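Local coordinates for uncharacterized protein (Staphylococcus aureus subsp. aureus, PDB 3H04), which is of unknown function but has the alpha/beta-hydrolase fold and a probable Ser-His-Asp triad, consistent with an esterase-like hydrolase, at residues D12-Y18 against I63-R68; L48-Y52 against D251-N255; L111-R115 against S197-I201; P203-K207 against N233-H237. One frame throughout, in Å; residues are numbered along the deposited sequence.

Contact 1: residues D12-Y18 against I63-R68; sequences DAFALPY and IQLSYR
Arg68 lays its guanidinium flat over the Phe14 ring, the two planes 12° apart, with CD 3.6 Å from the ring centroid and almost straight above it. The pair sits where two antiparallel neighbours of the central alpha/beta-hydrolase sheet, strands 15-21 and 60-65, run out into their loops. The two side chains run antiparallel; chi1 of Phe14 (-170°) swings CG away from its backbone N and brings the ring against the arginine chain, with CB over a guanidinium face. Asp12 meets the same group end-on, giving a bidentate salt bridge: Arg68 NH1 to Asp12 OD2 is 2.7 Å at 177°, and NH2 takes OD1, both through syn lone pairs. NE goes to a second carboxylate, Asp81 of helix 75-91, so the cation is gripped on several sides and its rotation is fixed.

Toward Tyr18 the backbones draw together, CA to CA 4.7 Å at Tyr18 and Leu65. Leu16 sets CD1 3.9 Å from Ser66 O, while the Tyr18 and Ile63 side chains run alongside one another, Tyr18 CD1 to Ile63 CG2 3.6 Å, and the tyrosine hydroxyl bonds to Gln92. A water links the two backbones, accepting from Ser66 N at 2.9 Å and donating to Pro17 O at 3.0 Å.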
loop_
_atom_site.group_PDB
_atom_site.type_symbol
_atom_site.label_atom_id
_atom_site.label_comp_id
_atom_site.label_asym_id
_atom_site.label_seq_id
_atom_site.Cartn_x
_atom_site.Cartn_y
_atom_site.Cartn_z
ATOM N N ASP A 12 -6.893 21.420 0.163
ATOM C CA ASP A 12 -6.928 22.095 -1.104
ATOM C C ASP A 12 -8.188 21.839 -1.940
ATOM O O ASP A 12 -8.198 22.165 -3.098
ATOM C CB ASP A 12 -5.633 21.884 -1.923
ATOM C CG ASP A 12 -5.398 20.451 -2.341
ATOM O OD1 ASP A 12 -5.521 19.522 -1.516
ATOM O OD2 ASP A 12 -5.005 20.238 -3.495
ATOM N N ALA A 13 -9.253 21.344 -1.329
ATOM C CA ALA A 13 -10.569 21.277 -1.964
ATOM C C ALA A 13 -10.626 20.190 -3.027
ATOM O O ALA A 13 -11.408 20.305 -3.962
ATOM C CB ALA A 13 -10.958 22.630 -2.553
ATOM N N PHE A 14 -9.801 19.147 -2.874
ATOM C CA PHE A 14 -9.778 18.009 -3.806
ATOM C C PHE A 14 -10.608 16.889 -3.216
ATOM O O PHE A 14 -10.475 16.610 -2.016
ATOM C CB PHE A 14 -8.346 17.493 -4.075
ATOM C CG PHE A 14 -8.278 16.482 -5.208
ATOM C CD1 PHE A 14 -8.073 16.891 -6.530
ATOM C CD2 PHE A 14 -8.444 15.120 -4.945
ATOM C CE1 PHE A 14 -8.046 15.978 -7.563
ATOM C CE2 PHE A 14 -8.413 14.181 -5.990
ATOM C CZ PHE A 14 -8.221 14.610 -7.283
ATOM N N ALA A 15 -11.446 16.238 -4.024
ATOM C CA ALA A 15 -12.241 15.102 -3.531
ATOM C C ALA A 15 -11.444 13.783 -3.572
ATOM O O ALA A 15 -10.851 13.422 -4.614
ATOM C CB ALA A 15 -13.601 14.995 -4.306
ATOM N N LEU A 16 -11.336 13.093 -2.425
ATOM C CA LEU A 16 -10.727 11.773 -2.394
ATOM C C LEU A 16 -11.844 10.802 -2.125
ATOM O O LEU A 16 -12.363 10.803 -1.023
ATOM C CB LEU A 16 -9.685 11.607 -1.276
ATOM C CG LEU A 16 -8.446 12.462 -1.429
ATOM C CD1 LEU A 16 -7.551 12.262 -0.196
ATOM C CD2 LEU A 16 -7.733 12.140 -2.767
ATOM N N PRO A 17 -12.250 10.016 -3.134
ATOM C CA PRO A 17 -13.318 9.043 -2.902
ATOM C C PRO A 17 -12.818 7.894 -2.041
ATOM O O PRO A 17 -11.622 7.605 -2.033
ATOM C CB PRO A 17 -13.643 8.508 -4.314
ATOM C CG PRO A 17 -12.320 8.752 -5.101
ATOM C CD PRO A 17 -11.806 10.052 -4.545
ATOM N N TYR A 18 -13.718 7.304 -1.271
ATOM C CA TYR A 18 -13.470 6.026 -0.655
ATOM C C TYR A 18 -14.766 5.238 -0.625
ATOM O O TYR A 18 -15.845 5.840 -0.686
ATOM C CB TYR A 18 -12.790 6.122 0.714
ATOM C CG TYR A 18 -13.581 6.723 1.840
ATOM C CD1 TYR A 18 -14.402 5.929 2.644
ATOM C CD2 TYR A 18 -13.501 8.091 2.117
ATOM C CE1 TYR A 18 -15.125 6.477 3.704
ATOM C CE2 TYR A 18 -14.236 8.645 3.165
ATOM C CZ TYR A 18 -15.022 7.816 3.950
ATOM O OH TYR A 18 -15.683 8.366 4.982
ATOM N N ILE A 63 -12.557 -0.851 3.791
ATOM C CA ILE A 63 -12.659 0.516 3.279
ATOM C C ILE A 63 -11.532 0.783 2.291
ATOM O O ILE A 63 -10.383 0.752 2.677
ATOM C CB ILE A 63 -12.597 1.514 4.408
ATOM C CG1 ILE A 63 -13.637 1.170 5.464
ATOM C CG2 ILE A 63 -12.859 2.941 3.849
ATOM C CD1 ILE A 63 -13.154 0.438 6.711
ATOM N N GLN A 64 -11.844 1.033 1.027
ATOM C CA GLN A 64 -10.805 1.164 0.013
ATOM C C GLN A 64 -10.495 2.631 -0.246
ATOM O O GLN A 64 -11.342 3.347 -0.793
ATOM C CB GLN A 64 -11.244 0.369 -1.220
ATOM C CG GLN A 64 -11.450 -1.050 -0.751
ATOM C CD GLN A 64 -11.857 -2.029 -1.781
ATOM O OE1 GLN A 64 -12.950 -2.575 -1.675
ATOM N NE2 GLN A 64 -10.962 -2.350 -2.730
ATOM N N LEU A 65 -9.350 3.116 0.214
ATOM C CA LEU A 65 -9.111 4.555 0.120
ATOM C C LEU A 65 -8.367 4.967 -1.109
ATOM O O LEU A 65 -7.769 4.155 -1.774
ATOM C CB LEU A 65 -8.439 5.175 1.370
ATOM C CG LEU A 65 -7.016 4.963 1.796
ATOM C CD1 LEU A 65 -5.991 5.568 0.877
ATOM C CD2 LEU A 65 -6.863 5.523 3.307
ATOM N N SER A 66 -8.441 6.251 -1.418
ATOM C CA SER A 66 -7.761 6.802 -2.587
ATOM C C SER A 66 -6.817 7.910 -2.179
ATOM O O SER A 66 -6.991 8.531 -1.112
ATOM C CB SER A 66 -8.794 7.294 -3.592
ATOM O OG SER A 66 -9.514 6.142 -4.080
ATOM N N TYR A 67 -5.790 8.124 -3.008
ATOM C CA TYR A 67 -4.857 9.227 -2.822
ATOM C C TYR A 67 -4.400 9.674 -4.210
ATOM O O TYR A 67 -4.430 8.882 -5.144
ATOM C CB TYR A 67 -3.648 8.787 -1.979
ATOM C CG TYR A 67 -2.977 7.557 -2.506
ATOM C CD1 TYR A 67 -1.937 7.658 -3.435
ATOM C CD2 TYR A 67 -3.350 6.295 -2.087
ATOM C CE1 TYR A 67 -1.310 6.512 -3.930
ATOM C CE2 TYR A 67 -2.716 5.140 -2.565
ATOM C CZ TYR A 67 -1.696 5.277 -3.483
ATOM O OH TYR A 67 -1.108 4.165 -3.994
ATOM N N ARG A 68 -3.953 10.925 -4.318
ATOM C CA ARG A 68 -3.427 11.443 -5.587
ATOM C C ARG A 68 -2.077 10.782 -5.911
ATOM O O ARG A 68 -1.257 10.505 -5.049
ATOM C CB ARG A 68 -3.392 12.976 -5.550
ATOM C CG ARG A 68 -4.786 13.599 -5.755
ATOM C CD ARG A 68 -4.787 15.109 -5.517
ATOM N NE ARG A 68 -4.728 15.448 -4.101
ATOM C CZ ARG A 68 -4.783 16.698 -3.652
ATOM N NH1 ARG A 68 -4.861 17.723 -4.514
ATOM N NH2 ARG A 68 -4.745 16.933 -2.361
HETATM O O HOH W 1 -9.808 8.172 0.251
#

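Contact 2: residues L48-Y52 against D251-N255; sequences LSPQY and DRRPN
Pro254, the centre of an inverse gamma turn, is wedged between two side chains of helix 50-56, and the phenol of one of them reaches past it to the backbone beyond. Tyr52 OH donates to Asp251 O, 2.7 Å away, a carbonyl that lies at the ring edge; the hydroxyl approaches at a C=O...O angle of 117° and is tilted 30° from the carbonyl plane. Arg253 O lies near the ring plane as well, 3.1 Å from the same Tyr52 OH, but the hydroxyl's hydrogen bond goes to Asp251 O, and Arg253 O accepts from Asn255 N within the turn.

The Pro254 side chain runs roughly perpendicular to that of Tyr52, Pro254 CB 3.8 Å from Tyr52 CE1. Gln51 crosses it in the same manner: its amide rests against the ring with OE1 3.2 Å from Pro254 CG and NE2 equally near CB, contacts of packing alone. Ser49, at the N-cap position of the helix, touches Pro254 CG through OG.

The carboxylate of Asp251 has its polar partners outside the pair, in Arg103, Tyr126 and Tyr262, and the Tyr262 ring stacks on Tyr52. Asn255 caps helix 256-273 through Ala258 N. The tyrosine thus ties helix 50-56 to the loop that, in alpha/beta-hydrolases, follows the catalytic histidine, consistent with the probable Ser-His-Asp triad here.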
loop_
_atom_site.group_PDB
_atom_site.type_symbol
_atom_site.label_atom_id
_atom_site.label_comp_id
_atom_site.label_asym_id
_atom_site.label_seq_id
_atom_site.Cartn_x
_atom_site.Cartn_y
_atom_site.Cartn_z
ATOM N N LEU A 48 -8.727 -5.193 -5.647
ATOM C CA LEU A 48 -8.766 -6.475 -4.938
ATOM C C LEU A 48 -9.739 -7.443 -5.638
ATOM O O LEU A 48 -10.854 -7.044 -5.942
ATOM C CB LEU A 48 -9.268 -6.302 -3.491
ATOM C CG LEU A 48 -8.252 -5.799 -2.471
ATOM C CD1 LEU A 48 -8.933 -5.638 -1.138
ATOM C CD2 LEU A 48 -7.044 -6.795 -2.377
ATOM N N SER A 49 -9.358 -8.705 -5.843
ATOM C CA SER A 49 -10.333 -9.707 -6.357
ATOM C C SER A 49 -11.538 -9.830 -5.431
ATOM O O SER A 49 -11.400 -9.828 -4.203
ATOM C CB SER A 49 -9.745 -11.113 -6.548
ATOM O OG SER A 49 -8.408 -11.055 -7.070
ATOM N N PRO A 50 -12.728 -10.004 -6.021
ATOM C CA PRO A 50 -13.949 -10.282 -5.256
ATOM C C PRO A 50 -13.764 -11.389 -4.222
ATOM O O PRO A 50 -14.332 -11.328 -3.113
ATOM C CB PRO A 50 -14.932 -10.759 -6.346
ATOM C CG PRO A 50 -14.449 -10.093 -7.585
ATOM C CD PRO A 50 -12.963 -10.035 -7.478
ATOM N N GLN A 51 -12.989 -12.404 -4.583
ATOM C CA GLN A 51 -12.765 -13.546 -3.680
ATOM C C GLN A 51 -12.048 -13.119 -2.394
ATOM O O GLN A 51 -12.374 -13.620 -1.306
ATOM C CB GLN A 51 -11.985 -14.676 -4.386
ATOM C CG GLN A 51 -12.835 -15.366 -5.418
ATOM C CD GLN A 51 -12.027 -16.116 -6.448
ATOM O OE1 GLN A 51 -12.015 -15.738 -7.617
ATOM N NE2 GLN A 51 -11.344 -17.177 -6.026
ATOM N N TYR A 52 -11.106 -12.177 -2.516
ATOM C CA TYR A 52 -10.379 -11.681 -1.340
ATOM C C TYR A 52 -11.302 -10.827 -0.505
ATOM O O TYR A 52 -11.288 -10.899 0.742
ATOM C CB TYR A 52 -9.189 -10.858 -1.757
ATOM C CG TYR A 52 -8.204 -11.597 -2.607
ATOM C CD1 TYR A 52 -8.137 -12.986 -2.612
ATOM C CD2 TYR A 52 -7.322 -10.903 -3.412
ATOM C CE1 TYR A 52 -7.222 -13.655 -3.427
ATOM C CE2 TYR A 52 -6.429 -11.558 -4.227
ATOM C CZ TYR A 52 -6.394 -12.929 -4.237
ATOM O OH TYR A 52 -5.473 -13.569 -5.041
ATOM N N ASP A 251 -0.564 -12.779 -5.298
ATOM C CA ASP A 251 -2.023 -12.830 -5.237
ATOM C C ASP A 251 -2.699 -12.172 -6.420
ATOM O O ASP A 251 -3.893 -11.899 -6.382
ATOM C CB ASP A 251 -2.519 -12.176 -3.940
ATOM C CG ASP A 251 -2.130 -10.685 -3.825
ATOM O OD1 ASP A 251 -1.115 -10.234 -4.436
ATOM O OD2 ASP A 251 -2.817 -9.987 -3.052
ATOM N N ARG A 252 -1.962 -11.917 -7.480
ATOM C CA ARG A 252 -2.587 -11.358 -8.682
ATOM C C ARG A 252 -3.846 -12.174 -9.074
ATOM O O ARG A 252 -4.885 -11.582 -9.415
ATOM C CB ARG A 252 -1.590 -11.326 -9.817
ATOM C CG ARG A 252 -2.148 -10.837 -11.101
ATOM C CD ARG A 252 -1.091 -10.865 -12.143
ATOM N NE ARG A 252 0.106 -10.105 -11.751
ATOM C CZ ARG A 252 1.203 -10.077 -12.489
ATOM N NH1 ARG A 252 1.210 -10.725 -13.668
ATOM N NH2 ARG A 252 2.272 -9.397 -12.076
ATOM N N ARG A 253 -3.766 -13.510 -9.011
ATOM C CA ARG A 253 -4.948 -14.391 -9.186
ATOM C C ARG A 253 -5.350 -15.160 -7.931
ATOM O O ARG A 253 -4.502 -15.620 -7.162
ATOM C CB ARG A 253 -4.688 -15.383 -10.297
ATOM C CG ARG A 253 -4.449 -14.690 -11.600
ATOM C CD ARG A 253 -3.537 -15.430 -12.484
ATOM N NE ARG A 253 -4.238 -16.537 -13.095
ATOM C CZ ARG A 253 -4.434 -16.710 -14.397
ATOM N NH1 ARG A 253 -3.965 -15.855 -15.298
ATOM N NH2 ARG A 253 -5.085 -17.797 -14.798
ATOM N N PRO A 254 -6.648 -15.360 -7.733
ATOM C CA PRO A 254 -7.060 -15.989 -6.481
ATOM C C PRO A 254 -6.811 -17.494 -6.443
ATOM O O PRO A 254 -7.758 -18.292 -6.235
ATOM C CB PRO A 254 -8.553 -15.620 -6.388
ATOM C CG PRO A 254 -8.904 -14.937 -7.679
ATOM C CD PRO A 254 -7.789 -15.063 -8.613
ATOM N N ASN A 255 -5.549 -17.883 -6.648
ATOM C CA ASN A 255 -5.162 -19.272 -6.577
ATOM C C ASN A 255 -5.292 -19.811 -5.144
ATOM O O ASN A 255 -5.478 -19.069 -4.177
ATOM C CB ASN A 255 -3.740 -19.487 -7.147
ATOM C CG ASN A 255 -2.659 -18.707 -6.402
ATOM O OD1 ASN A 255 -2.613 -18.689 -5.176
ATOM N ND2 ASN A 255 -1.770 -18.067 -7.158
#

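Contact 3: residues L111-R115 against S197-I201; sequences LLIAR and SKYNI
Arg115 reaches from helix 105-116 to two successive backbone carbonyls. NH2 donates to Lys198 O at 2.9 Å in a fairly straight bond (162°), with the oxygen close to the guanidinium plane; NH1 reaches Ser197 O at the same 2.9 Å, but this bond is bent to 134° and the oxygen is tilted from the plane. NH1 also donates a hydrogen bond to a water 2.7 Å away, which in turn donates to Asn200 O, so a single nitrogen serves the 197-201 loop twice.

Beside this polar grip lies Ile201. Its CD1 rests 3.7 Å from Leu111 CB, and CG1 meets Leu112 CD2 at 3.8 Å, while its CG2 branch packs along Arg115 CD as the two side chains run alongside each other, head to tail. Helix 105-116 is the one that follows the putative nucleophile elbow of the alpha/beta-hydrolase fold, and residues 111-115, which meet the loop, lie in its last part.

The arginine's course depends on a bend at CG-CD (chi3 60°), and Leu112 CD2 lies 3.8 Å over one guanidinium face. Farther out, Leu112 leans on Ile79 and Tyr83 of helix 75-91, Lys198 NZ and Tyr199 OH both go to Asp76, and Ile201 is pinned by a backbone bond to Ser129.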
loop_
_atom_site.group_PDB
_atom_site.type_symbol
_atom_site.label_atom_id
_atom_site.label_comp_id
_atom_site.label_asym_id
_atom_site.label_seq_id
_atom_site.Cartn_x
_atom_site.Cartn_y
_atom_site.Cartn_z
ATOM N N LEU A 111 1.969 1.262 6.841
ATOM C CA LEU A 111 2.910 1.281 7.949
ATOM C C LEU A 111 3.142 2.684 8.473
ATOM O O LEU A 111 3.334 2.829 9.692
ATOM C CB LEU A 111 4.225 0.628 7.568
ATOM C CG LEU A 111 4.182 -0.911 7.423
ATOM C CD1 LEU A 111 5.312 -1.330 6.445
ATOM C CD2 LEU A 111 4.314 -1.609 8.785
ATOM N N LEU A 112 3.161 3.705 7.589
ATOM C CA LEU A 112 3.261 5.115 8.062
ATOM C C LEU A 112 2.070 5.480 8.975
ATOM O O LEU A 112 2.219 6.132 10.075
ATOM C CB LEU A 112 3.375 6.098 6.892
ATOM C CG LEU A 112 4.653 5.990 6.019
ATOM C CD1 LEU A 112 4.702 7.044 4.877
ATOM C CD2 LEU A 112 5.918 6.107 6.926
ATOM N N ILE A 113 0.883 5.078 8.540
ATOM C CA ILE A 113 -0.319 5.272 9.351
ATOM C C ILE A 113 -0.120 4.585 10.729
ATOM O O ILE A 113 -0.328 5.206 11.773
ATOM C CB ILE A 113 -1.584 4.705 8.713
ATOM C CG1 ILE A 113 -2.074 5.550 7.503
ATOM C CG2 ILE A 113 -2.700 4.689 9.801
ATOM C CD1 ILE A 113 -3.153 4.859 6.621
ATOM N N ALA A 114 0.329 3.332 10.724
ATOM C CA ALA A 114 0.614 2.608 11.961
ATOM C C ALA A 114 1.603 3.315 12.900
ATOM O O ALA A 114 1.486 3.174 14.105
ATOM C CB ALA A 114 1.081 1.126 11.671
ATOM N N ARG A 115 2.560 4.070 12.361
ATOM C CA ARG A 115 3.468 4.831 13.208
ATOM C C ARG A 115 2.796 6.101 13.740
ATOM O O ARG A 115 3.014 6.478 14.882
ATOM C CB ARG A 115 4.746 5.187 12.427
ATOM C CG ARG A 115 5.808 5.931 13.235
ATOM C CD ARG A 115 6.850 6.584 12.346
ATOM N NE ARG A 115 6.266 7.558 11.412
ATOM C CZ ARG A 115 6.913 8.056 10.376
ATOM N NH1 ARG A 115 8.190 7.708 10.172
ATOM N NH2 ARG A 115 6.328 8.910 9.571
ATOM N N SER A 197 13.311 11.215 8.385
ATOM C CA SER A 197 12.610 10.162 9.176
ATOM C C SER A 197 11.116 10.147 8.934
ATOM O O SER A 197 10.459 9.130 9.162
ATOM C CB SER A 197 12.893 10.292 10.681
ATOM O OG SER A 197 12.274 11.457 11.182
ATOM N N LYS A 198 10.572 11.241 8.414
ATOM C CA LYS A 198 9.187 11.220 7.933
ATOM C C LYS A 198 8.882 10.035 7.003
ATOM O O LYS A 198 7.805 9.428 7.100
ATOM C CB LYS A 198 8.855 12.521 7.230
ATOM C CG LYS A 198 7.402 12.637 6.848
ATOM C CD LYS A 198 7.063 13.945 6.201
ATOM C CE LYS A 198 5.588 13.967 5.804
ATOM N NZ LYS A 198 5.230 15.337 5.330
ATOM N N TYR A 199 9.812 9.720 6.106
ATOM C CA TYR A 199 9.580 8.736 5.041
ATOM C C TYR A 199 10.238 7.363 5.285
ATOM O O TYR A 199 10.116 6.486 4.440
ATOM C CB TYR A 199 10.092 9.289 3.696
ATOM C CG TYR A 199 9.764 10.754 3.460
ATOM C CD1 TYR A 199 8.462 11.173 3.206
ATOM C CD2 TYR A 199 10.767 11.718 3.526
ATOM C CE1 TYR A 199 8.179 12.538 2.969
ATOM C CE2 TYR A 199 10.499 13.081 3.340
ATOM C CZ TYR A 199 9.208 13.477 3.063
ATOM O OH TYR A 199 8.968 14.814 2.898
ATOM N N ASN A 200 10.905 7.212 6.423
ATOM C CA ASN A 200 11.747 6.069 6.763
ATOM C C ASN A 200 11.485 5.743 8.227
ATOM O O ASN A 200 11.883 6.523 9.135
ATOM C CB ASN A 200 13.203 6.426 6.522
ATOM C CG ASN A 200 13.424 6.835 5.121
ATOM O OD1 ASN A 200 13.486 8.044 4.797
ATOM N ND2 ASN A 200 13.412 5.852 4.228
ATOM N N ILE A 201 10.805 4.629 8.486
ATOM C CA ILE A 201 10.362 4.347 9.867
ATOM C C ILE A 201 11.557 3.899 10.691
ATOM O O ILE A 201 12.168 2.864 10.388
ATOM C CB ILE A 201 9.211 3.323 9.916
ATOM C CG1 ILE A 201 8.014 3.819 9.143
ATOM C CG2 ILE A 201 8.735 3.081 11.353
ATOM C CD1 ILE A 201 6.876 2.773 9.079
HETATM O O HOH W 2 10.299 7.063 11.693
#

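Contact 4: residues P203-K207 against N233-H237; sequences PDELK and NHVPH
Leu206 packs its CB against His234 CB, 3.6 Å apart, at the buried heart of a contact that otherwise lies on the surface. With chi1 at -76° its methyls are divided, CD1 coming obliquely to the imidazole and CD2 meeting Val235 CG1 at 4.2 Å, while the carbonyl Leu206 O is closer to that methyl, at 3.2 Å. Pro236 CD fits as closely on Lys207 O, at 3.3 Å, and behind Leu206 lies Ile201. The short helix 203-206 precedes strand 212-217 of the alpha/beta-hydrolase sheet, and residues 233-237 join helix 226-232 to the edge strand 238-243, so the contact links the two approaches to neighbouring parallel strands.

Toward solvent the fit is looser. Pro203 offers CB over one face of the His234 ring, 4.0 Å from the centroid and 24° off the normal, a CH-pi contact at the exposed end. Lys207 lays CA, CB and CG along His234 O before its chain bends away at chi3.

No hydrogen bond crosses between the segments. Two CA-H...O contacts, Val235 CA to Leu206 O and Lys207 CA to His234 O, each 3.5 Å, supply the polar component, which implies cohesion by shape and weak dipolar attraction.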
loop_
_atom_site.group_PDB
_atom_site.type_symbol
_atom_site.label_atom_id
_atom_site.label_comp_id
_atom_site.label_asym_id
_atom_site.label_seq_id
_atom_site.Cartn_x
_atom_site.Cartn_y
_atom_site.Cartn_z
ATOM N N PRO A 203 14.114 2.513 13.731
ATOM C CA PRO A 203 14.047 1.291 14.560
ATOM C C PRO A 203 13.190 1.431 15.832
ATOM O O PRO A 203 12.425 0.510 16.158
ATOM C CB PRO A 203 15.506 1.059 14.926
ATOM C CG PRO A 203 16.240 1.541 13.750
ATOM C CD PRO A 203 15.521 2.829 13.396
ATOM N N ASP A 204 13.316 2.573 16.521
ATOM C CA ASP A 204 12.581 2.823 17.768
ATOM C C ASP A 204 11.081 2.965 17.548
ATOM O O ASP A 204 10.295 2.675 18.443
ATOM C CB ASP A 204 13.116 4.059 18.489
ATOM C CG ASP A 204 14.334 3.757 19.357
ATOM O OD1 ASP A 204 14.717 2.561 19.463
ATOM O OD2 ASP A 204 14.881 4.712 19.974
ATOM N N GLU A 205 10.708 3.398 16.342
ATOM C CA GLU A 205 9.346 3.496 15.899
ATOM C C GLU A 205 8.798 2.131 15.461
ATOM O O GLU A 205 7.672 1.788 15.838
ATOM C CB GLU A 205 9.266 4.505 14.732
ATOM C CG GLU A 205 9.706 5.904 15.127
ATOM C CD GLU A 205 8.540 6.770 15.558
ATOM O OE1 GLU A 205 7.638 6.258 16.288
ATOM O OE2 GLU A 205 8.515 7.971 15.139
ATOM N N LEU A 206 9.604 1.339 14.749
ATOM C CA LEU A 206 9.209 -0.029 14.378
ATOM C C LEU A 206 8.903 -0.883 15.630
ATOM O O LEU A 206 7.940 -1.667 15.676
ATOM C CB LEU A 206 10.316 -0.694 13.559
ATOM C CG LEU A 206 10.444 -0.252 12.105
ATOM C CD1 LEU A 206 11.678 -0.903 11.494
ATOM C CD2 LEU A 206 9.158 -0.641 11.351
ATOM N N LYS A 207 9.751 -0.706 16.648
ATOM C CA LYS A 207 9.625 -1.391 17.932
ATOM C C LYS A 207 8.296 -1.156 18.638
ATOM O O LYS A 207 7.898 -1.929 19.492
ATOM C CB LYS A 207 10.715 -0.916 18.878
ATOM C CG LYS A 207 12.073 -1.495 18.631
ATOM C CD LYS A 207 13.000 -1.222 19.845
ATOM C CE LYS A 207 12.608 -1.945 21.106
ATOM N NZ LYS A 207 13.721 -1.846 22.122
ATOM N N ASN A 233 13.172 -7.521 11.919
ATOM C CA ASN A 233 14.268 -7.224 12.837
ATOM C C ASN A 233 13.915 -6.319 14.037
ATOM O O ASN A 233 14.708 -6.170 14.950
ATOM C CB ASN A 233 15.475 -6.639 12.072
ATOM C CG ASN A 233 16.153 -7.672 11.129
ATOM O OD1 ASN A 233 15.887 -8.881 11.165
ATOM N ND2 ASN A 233 17.017 -7.171 10.261
ATOM N N HIS A 234 12.734 -5.719 14.058
ATOM C CA HIS A 234 12.408 -4.725 15.100
ATOM C C HIS A 234 11.019 -4.815 15.717
ATOM O O HIS A 234 10.857 -4.432 16.861
ATOM C CB HIS A 234 12.574 -3.307 14.499
ATOM C CG HIS A 234 14.000 -2.990 14.159
ATOM N ND1 HIS A 234 14.942 -2.756 15.136
ATOM C CD2 HIS A 234 14.677 -3.023 12.986
ATOM C CE1 HIS A 234 16.124 -2.590 14.574
ATOM N NE2 HIS A 234 15.995 -2.739 13.271
ATOM N N VAL A 235 9.998 -5.188 14.944
ATOM C CA VAL A 235 8.616 -5.136 15.468
ATOM C C VAL A 235 8.368 -6.246 16.480
ATOM O O VAL A 235 9.005 -7.339 16.379
ATOM C CB VAL A 235 7.493 -5.138 14.388
ATOM C CG1 VAL A 235 7.644 -3.910 13.439
ATOM C CG2 VAL A 235 7.437 -6.478 13.634
ATOM N N PRO A 236 7.505 -5.967 17.488
ATOM C CA PRO A 236 7.381 -6.925 18.563
ATOM C C PRO A 236 6.498 -8.147 18.251
ATOM O O PRO A 236 6.655 -9.191 18.884
ATOM C CB PRO A 236 6.775 -6.097 19.730
ATOM C CG PRO A 236 6.173 -4.839 19.045
ATOM C CD PRO A 236 7.015 -4.609 17.871
ATOM N N HIS A 237 5.579 -8.003 17.302
ATOM C CA HIS A 237 4.674 -9.084 16.957
ATOM C C HIS A 237 4.573 -9.147 15.455
ATOM O O HIS A 237 4.144 -8.138 14.825
ATOM C CB HIS A 237 3.276 -8.817 17.540
ATOM C CG HIS A 237 3.282 -8.537 19.007
ATOM N ND1 HIS A 237 3.137 -7.262 19.522
ATOM C CD2 HIS A 237 3.444 -9.348 20.058
ATOM C CE1 HIS A 237 3.204 -7.312 20.839
ATOM N NE2 HIS A 237 3.391 -8.569 21.192
#

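Contact 1 is the buried one, contacts 2 and 3 are partly buried, and contact 4 lies at the surface, its centre about 19 Å from the chain centre. Chemistry follows place: a salt bridge and stack beside the sheet in contact 1, side-chain donors to loop carbonyls in contacts 2 and 3, and mainly nonpolar packing in contact 4. Residues 197-201 of contact 3 lead into helix 203-206 of contact 4, and the two touch through Ile201 on Leu206 and Arg115 on Glu205. Helix 50-56 of contact 2 and strand 60-65 of contact 1 follow each other in the chain, and Gln64 packs on Leu48. Contacts 2 and 3 lie on opposite sides of the chain centre.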